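Putative oxidoreductase (Bacteroides fragilis NCTC 9343, PDB 3FHL) probably acts as a nucleotide-dependent oxidoreductase of the Gfo/Idh/MocA family, joining a Rossmann-type dinucleotide-binding domain to a C-terminal alpha/beta domain. Local coordinates at residues M84-G89 against A110-K115; N91-K96 against G116-V121; E4-G9 against I66-V71. All coordinates share one frame; numbering follows the deposited sequence.

Contact 1: M84-G89 against A110-K115; sequences MALEAG and ALAKKK
L86 and E87 on helix 78-87 meet L111, A112 and K115 on helix 102-115, two neighbouring helices of the Rossmann fold, near their C-terminal ends. The apolar part of the contact belongs to L86. Its CB rests against CD2 of L111 at 3.9 Å, while its two methyls straddle the small side chain of A112, CD2 lying 3.8 Å from A112 CB and CD1 only slightly farther off. With chi1 at -73° the L86 branch stands beside its own backbone N, and from there both methyls face the second helix. L86 also packs on L117 and on V92 of strand 91-95, and so lies between the helix pair and the sheet.

Next to this apolar cluster, toward solvent, the E87 chain crosses L111 at about a right angle. Its carboxylate lies over the L111 methyls, with OE2 3.8 Å from CD1.

The polar part gathers round the ammonium group of K115. E87 OE2 is 4.0 Å from K115 NZ, too far for a salt bridge, though the opposite charges probably attract. The helix end offers NZ a firmer partner. G89 closes helix 78-87 in a Schellman motif, its positive phi turning the chain and its N returning to L86 O. K115 reaches the same carbonyl, its chain extended until it bends at chi3 (69°). L86 O therefore takes two donors, G89 N at 3.0 Å and K115 NZ at 3.2 Å, the lysine arriving in the carbonyl plane on a lone pair.

Contact 2: N91-K96 against G116-V121; sequences NVVVEK and GLMLSV
V92, V93 and V94 run parallel to L119, S120 and V121 in direct register, the strand axes approaching to 4.7 Å at 21°, and three backbone bonds join them: V92 N to M118 O, S120 N to V92 O and V94 N to S120 O. Ahead of the first of these, a side chain continues the pairing. N91 turns its amide across the M118 side chain at about a right angle, and OD1 takes M118 N at 3.0 Å in its carbonyl plane, on a lone pair, with a nearly straight N-H...O angle of 169°. The same OD1 accepts from a water, 2.9 Å away, that also donates to G116 O, while N91 ND2 is bound to D67 O, just before strand 68-71. Both ends of the amide are thus engaged, which fixes its rotation.

The strands are the two ends of a beta-alpha-beta crossover through helix 102-115; strand 119-122 is the outermost at that end of the parallel Rossmann sheet within this chain, with 91-95 next to it. On the face holding V92, V94 and L119, the leucine does the bridging: its CD1 lies 3.9 Å from V92 CG1 and 3.8 Å from V94 CG2. V92 also packs on A85 of helix 78-87.

The other face carries V93 and S120, covered by helix 309-320. S120 CB sits 4.0 Å from V93 CG2, and its hydroxyl is hydrogen-bonded to T326. The M118 chain, bent at chi3 (71°), brings CE to 4.2 Å from V93 CG2. Beyond the paired residues, the K96 side chain crosses that of V121, CG lying 4.0 Å from V121 CG1, while K96 NZ is bound to S181.

Contact 3: E4-G9 against I66-V71; sequences EIIKTG and IDLIVV
D67 reaches K7 because its chi1 of -60° sets CG beside its own backbone N, and I6 meets L68 because its CG2 stands anti to the backbone N. These groups lie where strand 6-10, the first of the Rossmann fold, joins strand 68-71 in the middle of the parallel sheet. D67 OD2 accepts K7 N at 2.9 Å, on the anti side of the carboxylate and 16° out of its plane. In return K7 O takes two backbone donors, D67 N at 2.9 Å and L68 N at 3.2 Å. Both backbone polar atoms of K7, N and O, are therefore held by D67, with L68 adding a second donor to O, and the carboxylate stands in for a main-chain acceptor at the start of the pairing. The K7 chain itself leads off to E32, with which its ammonium forms a salt bridge.

Farther along, T8 pairs with L68 and G9 with I69, in ordinary parallel register. On the face of T8 and L68 the two side chains run alongside each other, pointing the same way. I6 CG2 slants over L68 CB at 3.7 Å, and T8 CG2 comes within 4.0 Å of V70 CG2. Helix 309-320 closes over this face, with Y315 on I6, I314 on L68 and Y311 on V70. The T8 hydroxyl donates back to I6 O, from above that carbonyl's plane.

G9 is buried and has no side chain on the opposite face, where the I66 side chain approaches the strand: I66 CG2 is 4.0 Å from G9 N. That same G9 N donates to L68 O at 2.8 Å, and V70 N comes almost straight onto G9 O at 2.9 Å.

How the contacts relate
From the N terminus, strand 6-10 opens the fold, and contact 3 closes the first and longest loop when segment 66-71 returns beside 4-9, 57 residues on. Contacts 1 and 2 follow and cross: helix 78-87, strand 91-95, helix 102-115 and strand 119-122 come in turn, so the helices pair in one contact and the strands in the other. Strand 91-95 lies between strands 68-71 and 119-122, its V93 probably bonded to I69 and V71, which carries the sheet from contact 3 into contact 2. A85 of helix 78-87 rests on I69, joining the helix layer of contact 1 to contact 3, and L117 N, probably bonded to A112 O, ties the helix end of contact 1 to contact 2.

Contact 1: M84-G89 against A110-K115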
ATOM      1  N   MET C  84      -4.344 -36.375 -21.585  1.00 39.74           N
ATOM      2  CA  MET C  84      -4.234 -37.094 -22.854  1.00 41.37           C
ATOM      3  C   MET C  84      -2.817 -37.023 -23.396  1.00 43.59           C
ATOM      4  O   MET C  84      -2.271 -38.031 -23.857  1.00 41.79           O
ATOM      5  CB  MET C  84      -5.175 -36.499 -23.895  1.00 37.52           C
ATOM      6  CG  MET C  84      -6.595 -37.060 -23.910  1.00 50.27           C
ATOM      7  SD  MET C  84      -7.550 -36.217 -25.200  1.00 55.16           S
ATOM      8  CE  MET C  84      -6.611 -36.631 -26.681  1.00 45.45           C
ATOM      9  N   ALA C  85      -2.229 -35.828 -23.334  1.00 37.09           N
ATOM     10  CA  ALA C  85      -0.863 -35.604 -23.812  1.00 38.46           C
ATOM     11  C   ALA C  85       0.177 -36.370 -23.004  1.00 38.37           C
ATOM     12  O   ALA C  85       1.121 -36.925 -23.573  1.00 37.00           O
ATOM     13  CB  ALA C  85      -0.543 -34.110 -23.853  1.00 34.67           C
ATOM     14  N   LEU C  86      -0.006 -36.417 -21.688  1.00 36.90           N
ATOM     15  CA  LEU C  86       0.911 -37.145 -20.811  1.00 37.24           C
ATOM     16  C   LEU C  86       0.781 -38.661 -20.988  1.00 39.62           C
ATOM     17  O   LEU C  86       1.783 -39.373 -21.001  1.00 39.28           O
ATOM     18  CB  LEU C  86       0.677 -36.780 -19.340  1.00 38.73           C
ATOM     19  CG  LEU C  86       1.135 -35.398 -18.859  1.00 35.16           C
ATOM     20  CD1 LEU C  86       0.590 -35.135 -17.455  1.00 36.63           C
ATOM     21  CD2 LEU C  86       2.653 -35.259 -18.895  1.00 30.47           C
ATOM     22  N   GLU C  87      -0.454 -39.143 -21.121  1.00 41.11           N
ATOM     23  CA  GLU C  87      -0.711 -40.573 -21.311  1.00 46.31           C
ATOM     24  C   GLU C  87      -0.078 -41.030 -22.626  1.00 40.99           C
ATOM     25  O   GLU C  87       0.499 -42.112 -22.698  1.00 41.98           O
ATOM     26  CB  GLU C  87      -2.217 -40.872 -21.290  1.00 49.08           C
ATOM     27  CG  GLU C  87      -2.566 -42.242 -20.724  1.00 66.57           C
ATOM     28  CD  GLU C  87      -2.321 -42.337 -19.221  1.00 75.81           C
ATOM     29  OE1 GLU C  87      -3.149 -41.809 -18.440  1.00 76.53           O
ATOM     30  OE2 GLU C  87      -1.301 -42.947 -18.827  1.00 76.63           O
ATOM     31  N   ALA C  88      -0.138 -40.162 -23.635  1.00 37.97           N
ATOM     32  CA  ALA C  88       0.494 -40.390 -24.940  1.00 39.50           C
ATOM     33  C   ALA C  88       2.019 -40.258 -24.938  1.00 40.43           C
ATOM     34  O   ALA C  88       2.656 -40.426 -25.981  1.00 44.45           O
ATOM     35  CB  ALA C  88      -0.112 -39.459 -25.983  1.00 39.46           C
ATOM     36  N   GLY C  89       2.595 -39.944 -23.780  1.00 37.74           N
ATOM     37  CA  GLY C  89       4.041 -39.893 -23.592  1.00 33.04           C
ATOM     38  C   GLY C  89       4.731 -38.594 -23.972  1.00 36.50           C
ATOM     39  O   GLY C  89       5.945 -38.586 -24.195  1.00 35.03           O
ATOM     40  N   ALA C 110       1.431 -36.150 -10.460  1.00 40.96           N
ATOM     41  CA  ALA C 110       1.807 -37.537 -10.149  1.00 41.26           C
ATOM     42  C   ALA C 110       1.935 -38.425 -11.400  1.00 39.72           C
ATOM     43  O   ALA C 110       2.848 -39.243 -11.478  1.00 42.12           O
ATOM     44  CB  ALA C 110       0.829 -38.136  -9.161  1.00 38.04           C
ATOM     45  N   LEU C 111       1.030 -38.253 -12.366  1.00 38.69           N
ATOM     46  CA  LEU C 111       1.109 -38.972 -13.640  1.00 38.13           C
ATOM     47  C   LEU C 111       2.388 -38.625 -14.409  1.00 43.37           C
ATOM     48  O   LEU C 111       3.115 -39.524 -14.839  1.00 38.67           O
ATOM     49  CB  LEU C 111      -0.132 -38.707 -14.500  1.00 38.30           C
ATOM     50  CG  LEU C 111      -0.227 -39.327 -15.898  1.00 42.40           C
ATOM     51  CD1 LEU C 111      -0.314 -40.852 -15.855  1.00 44.40           C
ATOM     52  CD2 LEU C 111      -1.425 -38.752 -16.658  1.00 37.36           C
ATOM     53  N   ALA C 112       2.676 -37.329 -14.558  1.00 37.54           N
ATOM     54  CA  ALA C 112       3.912 -36.893 -15.203  1.00 37.58           C
ATOM     55  C   ALA C 112       5.164 -37.401 -14.483  1.00 38.74           C
ATOM     56  O   ALA C 112       6.151 -37.762 -15.128  1.00 38.14           O
ATOM     57  CB  ALA C 112       3.947 -35.364 -15.334  1.00 36.77           C
ATOM     58  N   LYS C 113       5.124 -37.427 -13.154  1.00 39.89           N
ATOM     59  CA  LYS C 113       6.257 -37.919 -12.358  1.00 42.02           C
ATOM     60  C   LYS C 113       6.465 -39.430 -12.561  1.00 45.96           C
ATOM     61  O   LYS C 113       7.602 -39.902 -12.693  1.00 46.81           O
ATOM     62  CB  LYS C 113       6.053 -37.611 -10.871  1.00 41.31           C
ATOM     63  CG  LYS C 113       7.287 -37.885 -10.013  1.00 47.04           C
ATOM     64  CD  LYS C 113       6.990 -37.856  -8.528  1.00 45.78           C
ATOM     65  CE  LYS C 113       8.190 -38.360  -7.732  1.00 52.90           C
ATOM     66  NZ  LYS C 113       7.986 -38.228  -6.256  1.00 57.89           N
ATOM     67  N   LYS C 114       5.362 -40.170 -12.595  1.00 46.98           N
ATOM     68  CA  LYS C 114       5.398 -41.615 -12.792  1.00 52.20           C
ATOM     69  C   LYS C 114       6.027 -41.965 -14.138  1.00 49.31           C
ATOM     70  O   LYS C 114       6.895 -42.838 -14.217  1.00 45.14           O
ATOM     71  CB  LYS C 114       3.992 -42.209 -12.689  1.00 51.98           C
ATOM     72  CG  LYS C 114       3.958 -43.737 -12.685  1.00 58.14           C
ATOM     73  CD  LYS C 114       2.532 -44.280 -12.649  1.00 61.75           C
ATOM     74  CE  LYS C 114       1.867 -44.254 -14.022  1.00 71.48           C
ATOM     75  NZ  LYS C 114       0.405 -44.532 -13.925  1.00 73.47           N
ATOM     76  N   LYS C 115       5.607 -41.253 -15.182  1.00 43.62           N
ATOM     77  CA  LYS C 115       6.092 -41.510 -16.538  1.00 44.34           C
ATOM     78  C   LYS C 115       7.422 -40.846 -16.884  1.00 43.72           C
ATOM     79  O   LYS C 115       7.930 -41.039 -17.991  1.00 44.24           O
ATOM     80  CB  LYS C 115       5.034 -41.111 -17.568  1.00 44.31           C
ATOM     81  CG  LYS C 115       3.667 -41.739 -17.333  1.00 45.93           C
ATOM     82  CD  LYS C 115       2.755 -41.544 -18.527  1.00 49.22           C
ATOM     83  CE  LYS C 115       3.235 -42.377 -19.707  1.00 59.70           C
ATOM     84  NZ  LYS C 115       2.196 -42.488 -20.753  1.00 60.81           N
TER

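Contact 2: N91-K96 against G116-V121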
ATOM      1  N   ASN C  91       5.945 -34.521 -23.351  1.00 35.03           N
ATOM      2  CA  ASN C  91       6.222 -33.481 -22.347  1.00 36.62           C
ATOM      3  C   ASN C  91       5.171 -32.388 -22.549  1.00 33.17           C
ATOM      4  O   ASN C  91       4.688 -32.201 -23.677  1.00 28.36           O
ATOM      5  CB  ASN C  91       7.634 -32.910 -22.502  1.00 35.21           C
ATOM      6  CG  ASN C  91       8.709 -33.939 -22.242  1.00 35.08           C
ATOM      7  OD1 ASN C  91       8.948 -34.347 -21.101  1.00 29.36           O
ATOM      8  ND2 ASN C  91       9.374 -34.362 -23.305  1.00 36.81           N
ATOM      9  N   VAL C  92       4.782 -31.689 -21.475  1.00 31.94           N
ATOM     10  CA  VAL C  92       3.594 -30.809 -21.540  1.00 32.18           C
ATOM     11  C   VAL C  92       3.783 -29.428 -20.902  1.00 31.26           C
ATOM     12  O   VAL C  92       4.295 -29.307 -19.783  1.00 28.49           O
ATOM     13  CB  VAL C  92       2.320 -31.501 -20.911  1.00 33.03           C
ATOM     14  CG1 VAL C  92       1.104 -30.577 -20.924  1.00 31.96           C
ATOM     15  CG2 VAL C  92       1.963 -32.765 -21.651  1.00 30.72           C
ATOM     16  N   VAL C  93       3.365 -28.399 -21.632  1.00 34.81           N
ATOM     17  CA  VAL C  93       3.139 -27.068 -21.051  1.00 35.12           C
ATOM     18  C   VAL C  93       1.635 -26.805 -20.967  1.00 34.58           C
ATOM     19  O   VAL C  93       0.916 -26.978 -21.956  1.00 30.94           O
ATOM     20  CB  VAL C  93       3.844 -25.960 -21.877  1.00 30.00           C
ATOM     21  CG1 VAL C  93       3.341 -24.547 -21.495  1.00 37.55           C
ATOM     22  CG2 VAL C  93       5.325 -26.043 -21.654  1.00 31.35           C
ATOM     23  N   VAL C  94       1.157 -26.405 -19.786  1.00 33.20           N
ATOM     24  CA  VAL C  94      -0.232 -25.965 -19.649  1.00 33.79           C
ATOM     25  C   VAL C  94      -0.297 -24.477 -19.308  1.00 35.81           C
ATOM     26  O   VAL C  94       0.442 -23.979 -18.454  1.00 31.16           O
ATOM     27  CB  VAL C  94      -1.032 -26.735 -18.569  1.00 31.85           C
ATOM     28  CG1 VAL C  94      -2.545 -26.622 -18.835  1.00 36.19           C
ATOM     29  CG2 VAL C  94      -0.622 -28.196 -18.507  1.00 37.00           C
ATOM     30  N   GLU C  95      -1.186 -23.780 -19.997  1.00 35.49           N
ATOM     31  CA  GLU C  95      -1.530 -22.418 -19.631  1.00 39.33           C
ATOM     32  C   GLU C  95      -2.464 -22.397 -18.443  1.00 33.96           C
ATOM     33  O   GLU C  95      -3.231 -23.346 -18.225  1.00 38.44           O
ATOM     34  CB  GLU C  95      -2.200 -21.723 -20.795  1.00 34.32           C
ATOM     35  CG  GLU C  95      -1.209 -21.075 -21.706  1.00 42.30           C
ATOM     36  CD  GLU C  95      -1.805 -19.938 -22.489  1.00 45.97           C
ATOM     37  OE1 GLU C  95      -2.999 -20.018 -22.854  1.00 46.41           O
ATOM     38  OE2 GLU C  95      -1.066 -18.964 -22.760  1.00 46.29           O
ATOM     39  N   LYS C  96      -2.395 -21.310 -17.677  1.00 37.62           N
ATOM     40  CA  LYS C  96      -3.394 -21.012 -16.651  1.00 38.25           C
ATOM     41  C   LYS C  96      -4.751 -20.776 -17.312  1.00 39.36           C
ATOM     42  O   LYS C  96      -4.824 -20.088 -18.335  1.00 40.52           O
ATOM     43  CB  LYS C  96      -2.991 -19.781 -15.848  1.00 34.32           C
ATOM     44  CG  LYS C  96      -1.805 -20.010 -14.922  1.00 32.33           C
ATOM     45  CD  LYS C  96      -1.062 -18.705 -14.666  1.00 39.95           C
ATOM     46  CE  LYS C  96      -1.963 -17.659 -14.019  1.00 42.89           C
ATOM     47  NZ  LYS C  96      -1.247 -16.350 -13.868  1.00 46.83           N
ATOM     48  N   GLY C 116       7.986 -40.077 -15.951  1.00 38.60           N
ATOM     49  CA  GLY C 116       9.226 -39.323 -16.191  1.00 37.51           C
ATOM     50  C   GLY C 116       9.090 -38.230 -17.241  1.00 41.27           C
ATOM     51  O   GLY C 116      10.023 -37.968 -18.008  1.00 41.59           O
ATOM     52  N   LEU C 117       7.915 -37.600 -17.282  1.00 39.61           N
ATOM     53  CA  LEU C 117       7.619 -36.554 -18.256  1.00 33.31           C
ATOM     54  C   LEU C 117       7.576 -35.180 -17.580  1.00 36.12           C
ATOM     55  O   LEU C 117       7.197 -35.073 -16.412  1.00 35.32           O
ATOM     56  CB  LEU C 117       6.279 -36.840 -18.946  1.00 38.21           C
ATOM     57  CG  LEU C 117       6.176 -38.143 -19.752  1.00 35.71           C
ATOM     58  CD1 LEU C 117       4.746 -38.379 -20.199  1.00 36.26           C
ATOM     59  CD2 LEU C 117       7.130 -38.122 -20.940  1.00 32.66           C
ATOM     60  N   MET C 118       7.983 -34.147 -18.319  1.00 34.35           N
ATOM     61  CA  MET C 118       7.916 -32.755 -17.846  1.00 34.32           C
ATOM     62  C   MET C 118       6.466 -32.261 -17.840  1.00 34.58           C
ATOM     63  O   MET C 118       5.735 -32.445 -18.817  1.00 32.01           O
ATOM     64  CB  MET C 118       8.773 -31.837 -18.733  1.00 32.78           C
ATOM     65  CG  MET C 118       8.941 -30.379 -18.200  1.00 29.44           C
ATOM     66  SD  MET C 118       9.483 -29.198 -19.462  1.00 22.17           S
ATOM     67  CE  MET C 118       7.996 -29.102 -20.436  1.00 25.01           C
ATOM     68  N   LEU C 119       6.047 -31.665 -16.726  1.00 33.46           N
ATOM     69  CA  LEU C 119       4.770 -30.940 -16.675  1.00 32.33           C
ATOM     70  C   LEU C 119       5.006 -29.527 -16.138  1.00 33.40           C
ATOM     71  O   LEU C 119       5.303 -29.344 -14.956  1.00 33.79           O
ATOM     72  CB  LEU C 119       3.735 -31.670 -15.822  1.00 32.34           C
ATOM     73  CG  LEU C 119       2.338 -31.045 -15.696  1.00 31.62           C
ATOM     74  CD1 LEU C 119       1.662 -30.891 -17.055  1.00 33.80           C
ATOM     75  CD2 LEU C 119       1.490 -31.881 -14.750  1.00 32.79           C
ATOM     76  N   SER C 120       4.877 -28.554 -17.038  1.00 34.05           N
ATOM     77  CA  SER C 120       5.126 -27.141 -16.760  1.00 32.65           C
ATOM     78  C   SER C 120       3.832 -26.336 -16.825  1.00 32.58           C
ATOM     79  O   SER C 120       2.940 -26.651 -17.618  1.00 28.91           O
ATOM     80  CB  SER C 120       6.131 -26.587 -17.784  1.00 36.06           C
ATOM     81  OG  SER C 120       6.319 -25.179 -17.667  1.00 31.04           O
ATOM     82  N   VAL C 121       3.724 -25.306 -15.977  1.00 32.91           N
ATOM     83  CA  VAL C 121       2.663 -24.316 -16.125  1.00 29.86           C
ATOM     84  C   VAL C 121       3.266 -22.976 -16.543  1.00 29.55           C
ATOM     85  O   VAL C 121       4.225 -22.507 -15.932  1.00 35.20           O
ATOM     86  CB  VAL C 121       1.753 -24.211 -14.872  1.00 32.61           C
ATOM     87  CG1 VAL C 121       0.776 -23.032 -14.995  1.00 28.69           C
ATOM     88  CG2 VAL C 121       0.940 -25.489 -14.714  1.00 30.73           C
TER
HETATM   89  O   HOH W   1      11.139 -35.817 -19.855  1.00 52.61           O

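Contact 3: E4-G9 against I66-V71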
ATOM      1  N   GLU C   4      18.294 -32.958 -29.792  1.00 76.25           N
ATOM      2  CA  GLU C   4      18.830 -31.662 -30.310  1.00 75.50           C
ATOM      3  C   GLU C   4      17.719 -30.621 -30.547  1.00 69.69           C
ATOM      4  O   GLU C   4      17.790 -29.504 -30.021  1.00 69.54           O
ATOM      5  CB  GLU C   4      19.648 -31.893 -31.589  1.00 78.42           C
ATOM      6  CG  GLU C   4      20.481 -30.690 -32.039  1.00 84.60           C
ATOM      7  CD  GLU C   4      20.823 -30.728 -33.523  1.00 91.02           C
ATOM      8  OE1 GLU C   4      21.800 -30.057 -33.924  1.00 91.44           O
ATOM      9  OE2 GLU C   4      20.119 -31.424 -34.291  1.00 91.73           O
ATOM     10  N   ILE C   5      16.707 -30.985 -31.340  1.00 60.35           N
ATOM     11  CA  ILE C   5      15.571 -30.090 -31.604  1.00 53.13           C
ATOM     12  C   ILE C   5      14.247 -30.660 -31.069  1.00 48.59           C
ATOM     13  O   ILE C   5      13.864 -31.791 -31.382  1.00 42.13           O
ATOM     14  CB  ILE C   5      15.492 -29.659 -33.102  1.00 53.11           C
ATOM     15  CG1 ILE C   5      16.588 -28.633 -33.400  1.00 54.99           C
ATOM     16  CG2 ILE C   5      14.120 -29.065 -33.459  1.00 46.27           C
ATOM     17  CD1 ILE C   5      16.895 -28.448 -34.881  1.00 63.99           C
ATOM     18  N   ILE C   6      13.578 -29.866 -30.237  1.00 40.81           N
ATOM     19  CA  ILE C   6      12.305 -30.247 -29.622  1.00 35.66           C
ATOM     20  C   ILE C   6      11.153 -29.984 -30.594  1.00 37.33           C
ATOM     21  O   ILE C   6      10.852 -28.830 -30.917  1.00 33.01           O
ATOM     22  CB  ILE C   6      12.107 -29.504 -28.269  1.00 34.06           C
ATOM     23  CG1 ILE C   6      13.264 -29.841 -27.326  1.00 37.50           C
ATOM     24  CG2 ILE C   6      10.782 -29.900 -27.617  1.00 35.31           C
ATOM     25  CD1 ILE C   6      13.547 -28.793 -26.247  1.00 37.01           C
ATOM     26  N   LYS C   7      10.529 -31.060 -31.081  1.00 30.85           N
ATOM     27  CA  LYS C   7       9.407 -30.935 -32.008  1.00 38.39           C
ATOM     28  C   LYS C   7       8.144 -30.617 -31.222  1.00 35.47           C
ATOM     29  O   LYS C   7       7.711 -31.409 -30.390  1.00 32.07           O
ATOM     30  CB  LYS C   7       9.204 -32.216 -32.829  1.00 35.08           C
ATOM     31  CG  LYS C   7       9.798 -32.166 -34.223  1.00 46.00           C
ATOM     32  CD  LYS C   7       9.386 -33.402 -35.046  1.00 46.72           C
ATOM     33  CE  LYS C   7      10.174 -33.519 -36.336  1.00 50.81           C
ATOM     34  NZ  LYS C   7       9.624 -32.685 -37.439  1.00 49.22           N
ATOM     35  N   THR C   8       7.553 -29.459 -31.506  1.00 34.11           N
ATOM     36  CA  THR C   8       6.489 -28.930 -30.659  1.00 34.35           C
ATOM     37  C   THR C   8       5.150 -28.818 -31.367  1.00 32.17           C
ATOM     38  O   THR C   8       5.071 -28.334 -32.510  1.00 34.30           O
ATOM     39  CB  THR C   8       6.885 -27.560 -30.064  1.00 28.84           C
ATOM     40  OG1 THR C   8       8.200 -27.653 -29.506  1.00 31.75           O
ATOM     41  CG2 THR C   8       5.901 -27.117 -28.970  1.00 28.33           C
ATOM     42  N   GLY C   9       4.112 -29.280 -30.668  1.00 32.31           N
ATOM     43  CA  GLY C   9       2.725 -29.097 -31.078  1.00 34.97           C
ATOM     44  C   GLY C   9       2.033 -28.022 -30.242  1.00 37.33           C
ATOM     45  O   GLY C   9       2.074 -28.055 -29.011  1.00 35.27           O
ATOM     46  N   ILE C  66       6.329 -35.964 -31.975  1.00 35.52           N
ATOM     47  CA  ILE C  66       6.224 -34.760 -31.121  1.00 36.46           C
ATOM     48  C   ILE C  66       6.824 -35.000 -29.730  1.00 35.40           C
ATOM     49  O   ILE C  66       6.519 -35.997 -29.082  1.00 37.92           O
ATOM     50  CB  ILE C  66       4.777 -34.177 -31.081  1.00 34.68           C
ATOM     51  CG1 ILE C  66       4.472 -33.457 -32.401  1.00 30.24           C
ATOM     52  CG2 ILE C  66       4.603 -33.193 -29.903  1.00 31.70           C
ATOM     53  CD1 ILE C  66       2.995 -33.017 -32.589  1.00 29.00           C
ATOM     54  N   ASP C  67       7.717 -34.101 -29.312  1.00 32.59           N
ATOM     55  CA  ASP C  67       8.355 -34.171 -27.994  1.00 28.87           C
ATOM     56  C   ASP C  67       7.561 -33.386 -26.956  1.00 33.08           C
ATOM     57  O   ASP C  67       7.512 -33.763 -25.783  1.00 34.57           O
ATOM     58  CB  ASP C  67       9.774 -33.579 -28.065  1.00 32.73           C
ATOM     59  CG  ASP C  67      10.677 -34.315 -29.048  1.00 38.60           C
ATOM     60  OD1 ASP C  67      10.833 -35.544 -28.898  1.00 40.43           O
ATOM     61  OD2 ASP C  67      11.242 -33.665 -29.956  1.00 37.90           O
ATOM     62  N   LEU C  68       6.965 -32.279 -27.398  1.00 34.41           N
ATOM     63  CA  LEU C  68       6.349 -31.298 -26.493  1.00 34.10           C
ATOM     64  C   LEU C  68       5.026 -30.772 -27.020  1.00 31.55           C
ATOM     65  O   LEU C  68       4.914 -30.400 -28.194  1.00 31.48           O
ATOM     66  CB  LEU C  68       7.314 -30.127 -26.231  1.00 32.54           C
ATOM     67  CG  LEU C  68       6.856 -28.924 -25.372  1.00 34.79           C
ATOM     68  CD1 LEU C  68       6.696 -29.323 -23.923  1.00 31.87           C
ATOM     69  CD2 LEU C  68       7.837 -27.761 -25.489  1.00 30.87           C
ATOM     70  N   ILE C  69       4.027 -30.745 -26.141  1.00 32.76           N
ATOM     71  CA  ILE C  69       2.734 -30.159 -26.459  1.00 33.11           C
ATOM     72  C   ILE C  69       2.456 -28.973 -25.528  1.00 33.98           C
ATOM     73  O   ILE C  69       2.594 -29.079 -24.313  1.00 31.91           O
ATOM     74  CB  ILE C  69       1.583 -31.202 -26.396  1.00 32.87           C
ATOM     75  CG1 ILE C  69       1.730 -32.219 -27.539  1.00 36.11           C
ATOM     76  CG2 ILE C  69       0.199 -30.525 -26.501  1.00 31.33           C
ATOM     77  CD1 ILE C  69       0.704 -33.346 -27.494  1.00 37.02           C
ATOM     78  N   VAL C  70       2.094 -27.841 -26.128  1.00 33.63           N
ATOM     79  CA  VAL C  70       1.693 -26.646 -25.390  1.00 32.12           C
ATOM     80  C   VAL C  70       0.170 -26.583 -25.354  1.00 34.03           C
ATOM     81  O   VAL C  70      -0.481 -26.349 -26.388  1.00 34.58           O
ATOM     82  CB  VAL C  70       2.288 -25.365 -26.023  1.00 31.85           C
ATOM     83  CG1 VAL C  70       1.835 -24.106 -25.251  1.00 36.24           C
ATOM     84  CG2 VAL C  70       3.816 -25.446 -26.046  1.00 26.82           C
ATOM     85  N   VAL C  71      -0.390 -26.807 -24.166  1.00 32.67           N
ATOM     86  CA  VAL C  71      -1.846 -26.817 -23.956  1.00 34.22           C
ATOM     87  C   VAL C  71      -2.331 -25.384 -23.652  1.00 38.08           C
ATOM     88  O   VAL C  71      -2.201 -24.885 -22.525  1.00 36.79           O
ATOM     89  CB  VAL C  71      -2.247 -27.855 -22.854  1.00 33.75           C
ATOM     90  CG1 VAL C  71      -3.755 -27.842 -22.538  1.00 32.34           C
ATOM     91  CG2 VAL C  71      -1.826 -29.263 -23.280  1.00 31.54           C
TER